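Local coordinates for protein prolyl-tRNA synthetase (PDB 6UYH) that probably catalyses the ATP-dependent attachment of proline to its tRNA, and here binds the inhibitor halofuginone beside a non-hydrolysable ATP analogue, at residues A[43-48]-A[156-161]; A[98-103]-A[147-152]. One frame throughout, in Å; residues are numbered along the deposited sequence.

Contact 1: residues A[43-48]-A[156-161]; sequences GCYIFR and AVPFIR. With ANP (phosphoaminophosphonic acid-adenylate ester), chain C; EDO (1,2-ethanediol), chain L.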
# COMPACT_ATOMS: atom_id res chain seq x y z
N GLY A 43 10.62 17.80 -6.40
CA GLY A 43 9.34 17.65 -5.75
C GLY A 43 8.98 16.24 -5.35
O GLY A 43 7.85 16.00 -4.94
N CYS A 44 9.91 15.30 -5.47
CA CYS A 44 9.71 13.92 -5.07
C CYS A 44 10.71 13.60 -3.97
O CYS A 44 11.85 14.07 -4.01
CB CYS A 44 9.90 12.97 -6.26
SG CYS A 44 8.70 13.31 -7.58
N TYR A 45 10.28 12.81 -2.98
CA TYR A 45 11.10 12.56 -1.81
C TYR A 45 11.08 11.08 -1.47
O TYR A 45 10.14 10.36 -1.80
CB TYR A 45 10.61 13.37 -0.60
CG TYR A 45 10.46 14.85 -0.93
CD1 TYR A 45 11.54 15.70 -0.87
CD2 TYR A 45 9.22 15.38 -1.33
CE1 TYR A 45 11.42 17.05 -1.19
CE2 TYR A 45 9.09 16.73 -1.65
CZ TYR A 45 10.19 17.55 -1.57
OH TYR A 45 10.08 18.89 -1.89
N ILE A 46 12.13 10.65 -0.78
CA ILE A 46 12.30 9.27 -0.33
C ILE A 46 11.80 9.16 1.12
O ILE A 46 12.28 9.90 1.99
CB ILE A 46 13.77 8.84 -0.43
CG1 ILE A 46 14.23 8.86 -1.89
CG2 ILE A 46 13.98 7.46 0.24
CD1 ILE A 46 15.73 8.94 -2.04
N PHE A 47 10.86 8.24 1.37
CA PHE A 47 10.31 8.01 2.71
C PHE A 47 11.07 6.84 3.33
O PHE A 47 10.89 5.69 2.92
CB PHE A 47 8.82 7.68 2.68
CG PHE A 47 7.92 8.81 2.23
CD1 PHE A 47 8.10 9.42 1.00
CD2 PHE A 47 6.86 9.21 3.02
CE1 PHE A 47 7.25 10.45 0.59
CE2 PHE A 47 6.00 10.23 2.60
CZ PHE A 47 6.21 10.85 1.40
N ARG A 48 11.91 7.13 4.32
CA ARG A 48 12.74 6.12 4.96
C ARG A 48 11.93 5.36 6.02
O ARG A 48 10.79 5.74 6.33
CB ARG A 48 13.99 6.80 5.53
CG ARG A 48 14.88 7.41 4.44
CD ARG A 48 16.13 8.07 5.03
NE ARG A 48 17.11 7.07 5.45
CZ ARG A 48 18.32 7.36 5.92
NH1 ARG A 48 18.70 8.63 6.04
NH2 ARG A 48 19.16 6.39 6.26
N ALA A 156 7.73 23.12 -4.20
CA ALA A 156 7.50 21.89 -3.46
C ALA A 156 7.97 22.04 -2.01
O ALA A 156 8.89 22.81 -1.71
CB ALA A 156 8.20 20.71 -4.14
N VAL A 157 7.28 21.35 -1.11
CA VAL A 157 7.60 21.34 0.31
C VAL A 157 7.56 19.89 0.77
O VAL A 157 6.54 19.21 0.59
CB VAL A 157 6.62 22.20 1.14
CG1 VAL A 157 6.97 22.11 2.64
CG2 VAL A 157 6.64 23.66 0.67
N PRO A 158 8.64 19.35 1.33
CA PRO A 158 8.61 17.96 1.79
C PRO A 158 7.37 17.69 2.61
O PRO A 158 6.99 18.48 3.48
CB PRO A 158 9.90 17.84 2.62
CG PRO A 158 10.84 18.82 1.96
CD PRO A 158 9.95 20.00 1.57
N PHE A 159 6.68 16.59 2.28
CA PHE A 159 5.42 16.13 2.85
C PHE A 159 4.24 17.04 2.53
O PHE A 159 3.21 16.54 2.07
CB PHE A 159 5.52 15.94 4.38
CG PHE A 159 6.58 14.98 4.81
CD1 PHE A 159 6.54 13.64 4.42
CD2 PHE A 159 7.62 15.40 5.61
CE1 PHE A 159 7.53 12.75 4.82
CE2 PHE A 159 8.61 14.51 6.02
CZ PHE A 159 8.56 13.18 5.63
N ILE A 160 4.37 18.36 2.76
CA ILE A 160 3.21 19.24 2.64
C ILE A 160 2.73 19.35 1.20
O ILE A 160 1.52 19.41 0.94
CB ILE A 160 3.54 20.64 3.19
CG1 ILE A 160 3.97 20.57 4.66
CG2 ILE A 160 2.33 21.58 3.00
CD1 ILE A 160 2.87 20.12 5.61
N ARG A 161 3.66 19.45 0.25
CA ARG A 161 3.31 19.70 -1.15
C ARG A 161 4.38 19.03 -2.02
O ARG A 161 5.41 19.64 -2.33
CB ARG A 161 3.20 21.18 -1.45
CG ARG A 161 2.66 21.45 -2.87
CD ARG A 161 2.51 22.93 -3.19
NE ARG A 161 1.58 23.56 -2.25
CZ ARG A 161 0.27 23.36 -2.24
NH1 ARG A 161 -0.29 22.54 -3.13
NH2 ARG A 161 -0.49 23.97 -1.34
PG ANP C . -4.12 22.36 -1.94
O1G ANP C . -4.49 23.76 -1.87
O2G ANP C . -3.38 22.11 -3.32
O3G ANP C . -3.19 22.07 -0.70
PB ANP C . -6.22 20.48 -2.97
O1B ANP C . -7.55 20.99 -3.26
O2B ANP C . -5.38 20.44 -4.29
N3B ANP C . -5.43 21.36 -1.83
PA ANP C . -7.24 17.80 -2.64
O1A ANP C . -8.63 18.05 -2.18
O2A ANP C . -7.22 17.48 -4.10
O3A ANP C . -6.29 19.04 -2.40
O5' ANP C . -6.46 16.62 -1.87
C5' ANP C . -6.86 15.94 -0.65
C4' ANP C . -5.83 16.27 0.40
O4' ANP C . -4.52 15.88 -0.06
C3' ANP C . -5.72 17.76 0.68
O3' ANP C . -6.69 18.16 1.64
C2' ANP C . -4.29 17.89 1.21
O2' ANP C . -4.27 17.72 2.62
C1' ANP C . -3.54 16.76 0.47
N9 ANP C . -2.71 17.24 -0.63
C8 ANP C . -3.10 17.98 -1.71
N7 ANP C . -2.14 18.26 -2.55
C5 ANP C . -1.02 17.65 -1.98
C6 ANP C . 0.32 17.58 -2.38
N6 ANP C . 0.79 18.09 -3.52
N1 ANP C . 1.18 16.93 -1.57
C2 ANP C . 0.71 16.37 -0.45
N3 ANP C . -0.54 16.36 0.02
C4 ANP C . -1.36 17.03 -0.79
C1 EDO L . 13.65 16.80 -4.59
O1 EDO L . 13.84 15.85 -3.54
C2 EDO L . 13.49 18.20 -3.99
O2 EDO L . 12.74 19.02 -4.89

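Contact 2: residues A[98-103]-A[147-152]; sequences EVAWVT and NVVRWE. With HFG (7-bromo-6-chloro-3-{3-[(2R,3S)-3-hydroxypiperidin-2-yl]-2-oxopropyl}quinazolin-4(3H)-one), chain D; ANP (phosphoaminophosphonic acid-adenylate ester), chain C.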
# COMPACT_ATOMS: atom_id res chain seq x y z
N GLU A 98 -1.42 20.88 -14.51
CA GLU A 98 -0.83 20.01 -13.50
C GLU A 98 -0.83 18.53 -13.87
O GLU A 98 -0.28 17.73 -13.11
CB GLU A 98 -1.56 20.17 -12.16
CG GLU A 98 -1.44 21.53 -11.49
CD GLU A 98 -1.97 21.53 -10.05
OE1 GLU A 98 -1.74 22.53 -9.34
OE2 GLU A 98 -2.60 20.54 -9.62
N VAL A 99 -1.40 18.16 -15.02
CA VAL A 99 -1.49 16.75 -15.41
C VAL A 99 -0.17 16.30 -16.03
O VAL A 99 0.34 16.94 -16.95
CB VAL A 99 -2.64 16.54 -16.41
CG1 VAL A 99 -2.77 15.07 -16.73
CG2 VAL A 99 -3.96 17.12 -15.88
N ALA A 100 0.35 15.16 -15.57
CA ALA A 100 1.55 14.56 -16.14
C ALA A 100 1.15 13.55 -17.22
O ALA A 100 0.27 12.72 -16.98
CB ALA A 100 2.38 13.87 -15.05
N TRP A 101 1.78 13.64 -18.39
CA TRP A 101 1.40 12.84 -19.55
C TRP A 101 2.49 11.86 -19.94
O TRP A 101 3.64 12.26 -20.17
CB TRP A 101 1.08 13.73 -20.75
CG TRP A 101 -0.21 14.45 -20.56
CD1 TRP A 101 -0.38 15.72 -20.09
CD2 TRP A 101 -1.52 13.95 -20.83
NE1 TRP A 101 -1.71 16.04 -20.05
CE2 TRP A 101 -2.44 14.96 -20.50
CE3 TRP A 101 -2.00 12.73 -21.34
CZ2 TRP A 101 -3.81 14.81 -20.65
CZ3 TRP A 101 -3.38 12.58 -21.48
CH2 TRP A 101 -4.26 13.61 -21.14
N VAL A 102 2.12 10.59 -20.08
CA VAL A 102 2.98 9.58 -20.67
C VAL A 102 2.80 9.66 -22.18
O VAL A 102 1.68 9.53 -22.68
CB VAL A 102 2.63 8.17 -20.16
CG1 VAL A 102 3.47 7.12 -20.88
CG2 VAL A 102 2.82 8.10 -18.66
N THR A 103 3.89 9.89 -22.91
CA THR A 103 3.78 10.04 -24.36
C THR A 103 4.71 9.15 -25.15
O THR A 103 4.66 9.18 -26.39
CB THR A 103 4.03 11.50 -24.78
OG1 THR A 103 5.44 11.76 -24.72
CG2 THR A 103 3.29 12.47 -23.86
N ASN A 147 -0.63 6.17 -4.75
CA ASN A 147 0.16 7.36 -5.07
C ASN A 147 -0.59 8.25 -6.06
O ASN A 147 -1.43 7.80 -6.83
CB ASN A 147 1.55 6.98 -5.61
CG ASN A 147 1.51 6.07 -6.81
OD1 ASN A 147 0.52 5.41 -7.09
ND2 ASN A 147 2.63 6.01 -7.52
N VAL A 148 -0.27 9.54 -6.01
CA VAL A 148 -0.94 10.58 -6.79
C VAL A 148 0.14 11.46 -7.39
O VAL A 148 1.17 11.70 -6.75
CB VAL A 148 -1.88 11.42 -5.90
CG1 VAL A 148 -2.83 12.23 -6.76
CG2 VAL A 148 -2.65 10.53 -4.92
N VAL A 149 -0.08 11.95 -8.61
CA VAL A 149 0.89 12.80 -9.30
C VAL A 149 0.21 14.09 -9.71
O VAL A 149 -0.80 14.07 -10.43
CB VAL A 149 1.50 12.11 -10.53
CG1 VAL A 149 2.41 13.08 -11.29
CG2 VAL A 149 2.26 10.85 -10.11
N ARG A 150 0.77 15.22 -9.28
CA ARG A 150 0.33 16.53 -9.75
C ARG A 150 1.56 17.39 -10.00
O ARG A 150 2.40 17.53 -9.11
CB ARG A 150 -0.58 17.23 -8.73
CG ARG A 150 -1.86 16.47 -8.43
CD ARG A 150 -2.61 17.05 -7.24
NE ARG A 150 -3.82 16.28 -6.97
CZ ARG A 150 -4.72 16.59 -6.04
NH1 ARG A 150 -4.55 17.68 -5.29
NH2 ARG A 150 -5.78 15.82 -5.87
N TRP A 151 1.67 17.95 -11.20
CA TRP A 151 2.80 18.81 -11.51
C TRP A 151 2.54 20.19 -10.91
O TRP A 151 2.21 21.16 -11.58
CB TRP A 151 3.05 18.86 -13.01
CG TRP A 151 4.48 18.61 -13.31
CD1 TRP A 151 5.38 19.49 -13.83
CD2 TRP A 151 5.21 17.40 -13.04
NE1 TRP A 151 6.62 18.90 -13.93
CE2 TRP A 151 6.54 17.62 -13.45
CE3 TRP A 151 4.86 16.16 -12.51
CZ2 TRP A 151 7.52 16.63 -13.35
CZ3 TRP A 151 5.83 15.19 -12.40
CH2 TRP A 151 7.15 15.43 -12.82
N GLU A 152 2.72 20.25 -9.58
CA GLU A 152 2.43 21.45 -8.81
C GLU A 152 3.21 22.65 -9.35
O GLU A 152 4.42 22.56 -9.58
CB GLU A 152 2.80 21.23 -7.34
CG GLU A 152 2.06 20.07 -6.66
CD GLU A 152 0.67 20.46 -6.14
OE1 GLU A 152 0.39 21.67 -5.95
OE2 GLU A 152 -0.15 19.54 -5.93
O4' HFG D . -8.90 15.67 -5.98
C21 HFG D . -9.77 16.49 -5.80
C3' HFG D . -11.09 16.13 -5.15
C2' HFG D . -11.06 14.93 -4.20
N1' HFG D . -10.79 13.66 -4.91
C6' HFG D . -10.91 12.50 -4.02
C5' HFG D . -9.96 12.58 -2.85
C4' HFG D . -10.14 13.91 -2.11
C39 HFG D . -10.05 15.08 -3.06
O7' HFG D . -10.30 16.30 -2.35
C1' HFG D . -9.59 17.95 -6.24
N3 HFG D . -8.59 18.08 -7.29
C4 HFG D . -8.89 17.57 -8.55
O11 HFG D . -9.97 17.07 -8.78
C10 HFG D . -7.78 17.66 -9.51
C5 HFG D . -7.94 17.19 -10.81
C2 HFG D . -7.36 18.63 -7.01
N1 HFG D . -6.36 18.71 -7.81
C9 HFG D . -6.56 18.19 -9.10
C8 HFG D . -5.48 18.21 -9.98
C7 HFG D . -5.65 17.72 -11.26
BR1 HFG D . -4.13 17.66 -12.40
C6 HFG D . -6.87 17.25 -11.68
CL1 HFG D . -7.12 16.75 -13.33
PG ANP C . -4.12 22.36 -1.94
O1G ANP C . -4.49 23.76 -1.87
O2G ANP C . -3.38 22.11 -3.32
O3G ANP C . -3.19 22.07 -0.70
PB ANP C . -6.22 20.48 -2.97
O1B ANP C . -7.55 20.99 -3.26
O2B ANP C . -5.38 20.44 -4.29
N3B ANP C . -5.43 21.36 -1.83
PA ANP C . -7.24 17.80 -2.64
O1A ANP C . -8.63 18.05 -2.18
O2A ANP C . -7.22 17.48 -4.10
O3A ANP C . -6.29 19.04 -2.40
O5' ANP C . -6.46 16.62 -1.87
C5' ANP C . -6.86 15.94 -0.65
C4' ANP C . -5.83 16.27 0.40
O4' ANP C . -4.52 15.88 -0.06
C3' ANP C . -5.72 17.76 0.68
O3' ANP C . -6.69 18.16 1.64
C2' ANP C . -4.29 17.89 1.21
O2' ANP C . -4.27 17.72 2.62
C1' ANP C . -3.54 16.76 0.47
N9 ANP C . -2.71 17.24 -0.63
C8 ANP C . -3.10 17.98 -1.71
N7 ANP C . -2.14 18.26 -2.55
C5 ANP C . -1.02 17.65 -1.98
C6 ANP C . 0.32 17.58 -2.38
N6 ANP C . 0.79 18.09 -3.52
N1 ANP C . 1.18 16.93 -1.57
C2 ANP C . 0.71 16.37 -0.45
N3 ANP C . -0.54 16.36 0.02
C4 ANP C . -1.36 17.03 -0.79
O HOH W 1 -2.20 22.25 -6.26
O HOH W 2 -1.02 13.90 -13.33

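Contact 1: residues A[43-48]-A[156-161]
Gly43 and Ala156 bring the two backbones together, with CA atoms 5.2 Å apart, and from there the touching parts run in nearly the same direction, 19° from parallel. No hydrogen bond joins them; the fit rests on packing. Gly43, at a positive phi that glycine tolerates easily, lets its CA come 3.6 Å from Ala156 CB. The small methyl of Ala156 also meets the end of Tyr45, its CB lying 3.5 Å from Tyr45 OH.

The Tyr45 ring is the main surface here. Its CG is anti to the carbonyl carbon (chi1 -51°), which carries the ring obliquely across the proline, and Pro158 covers one of its faces in a CH-pi contact: Pro158 CA sits 3.9 Å from the ring centroid. The pyrrolidine continues the cover, Pro158 CG lying 3.7 Å from Tyr45 CE1. A rigid proline suits this place, presenting a fixed apolar surface to an aromatic face.

Segment 156-161 belongs to the loop between strands 140-149 and 164-174, the motif 2 loop of class II aminoacyl-tRNA synthetases. A classic beta bulge, with Ile160 and Arg161 both facing Val157, shapes this loop; Val157 and Arg161 exchange both of their backbone N-H and C=O bonds. Beside it, Phe159 turns its edge to the face of Phe47 in an offset edge-to-face pair, centroids 5.5 Å apart and planes at 84°. Strand 36-38 and helices 22-32 and 274-283 pack round Phe159.

Arg161 leads away to the nucleotide. Its chain bends at chi3, bringing NH1 3.1 Å from O2G of the gamma-phosphate in a nearly straight bond at the guanidinium edge, while NH2 makes a weak bond to O3G. The same guanidinium forms a salt bridge with the terminal carboxylate of Tyr513.

Contact 2: residues A[98-103]-A[147-152]
The carboxylate of Glu98 and the guanidinium of Arg150 lie with planes 30° apart, yet their charged atoms do not meet: Glu98 OE2 comes closest to Arg150 CB, at 4.0 Å. The guanidinium serves the ligands instead. Over the centre of one face lies N1 of the halofuginone quinazolinone, while at the edge NH1 (2.9 Å) and NH2 (2.8 Å) both grip the alpha-phosphate oxygen O2A of the nucleotide. Arg150 and Glu152 fit the Arg-X-Glu signature of class II motif 2. The arginine chain, extended from CG to NE, is long enough to reach the phosphate, and Pro118 O holds its NE.

Glu152, bent at chi2 (-83°), accepts the adenine N6 hydrogen at OE2, as suits a carboxylate facing an amino group. Its OE1 stands 4.1 Å from Glu98 OE1; a water donating to both probably eases that repulsion.

Between the backbones, Trp151 N, at the centre of an inverse gamma turn, bonds Glu98 O at 2.7 Å. Ala100 is small enough to bring its CB 3.8 Å from Val149 CG1, and beside them one water accepts from Ala100 N and donates to Val149 O, each at 2.9 Å.

Both contacts are buried and both draw on motif 2. Contact 2 sets the end of strand 140-149 and the signature residues after it against 98-103, on strand 100-105; contact 1 sets the loop that follows against 43-48, on strand 45-47. They join directly where Arg161 NH1 meets Glu152 OE1 in a 3.0 Å salt bridge. The same nucleotide is held at its gamma-phosphate from contact 1 and at its alpha-phosphate and adenine amino group from contact 2. Contact 1, nearer the centre of the chain, is mostly aromatic and apolar packing, whereas contact 2 adds to a small apolar patch a more polar, water-bridged part beside halofuginone. Both also reach the second subunit, contact 2 through strand 100-105.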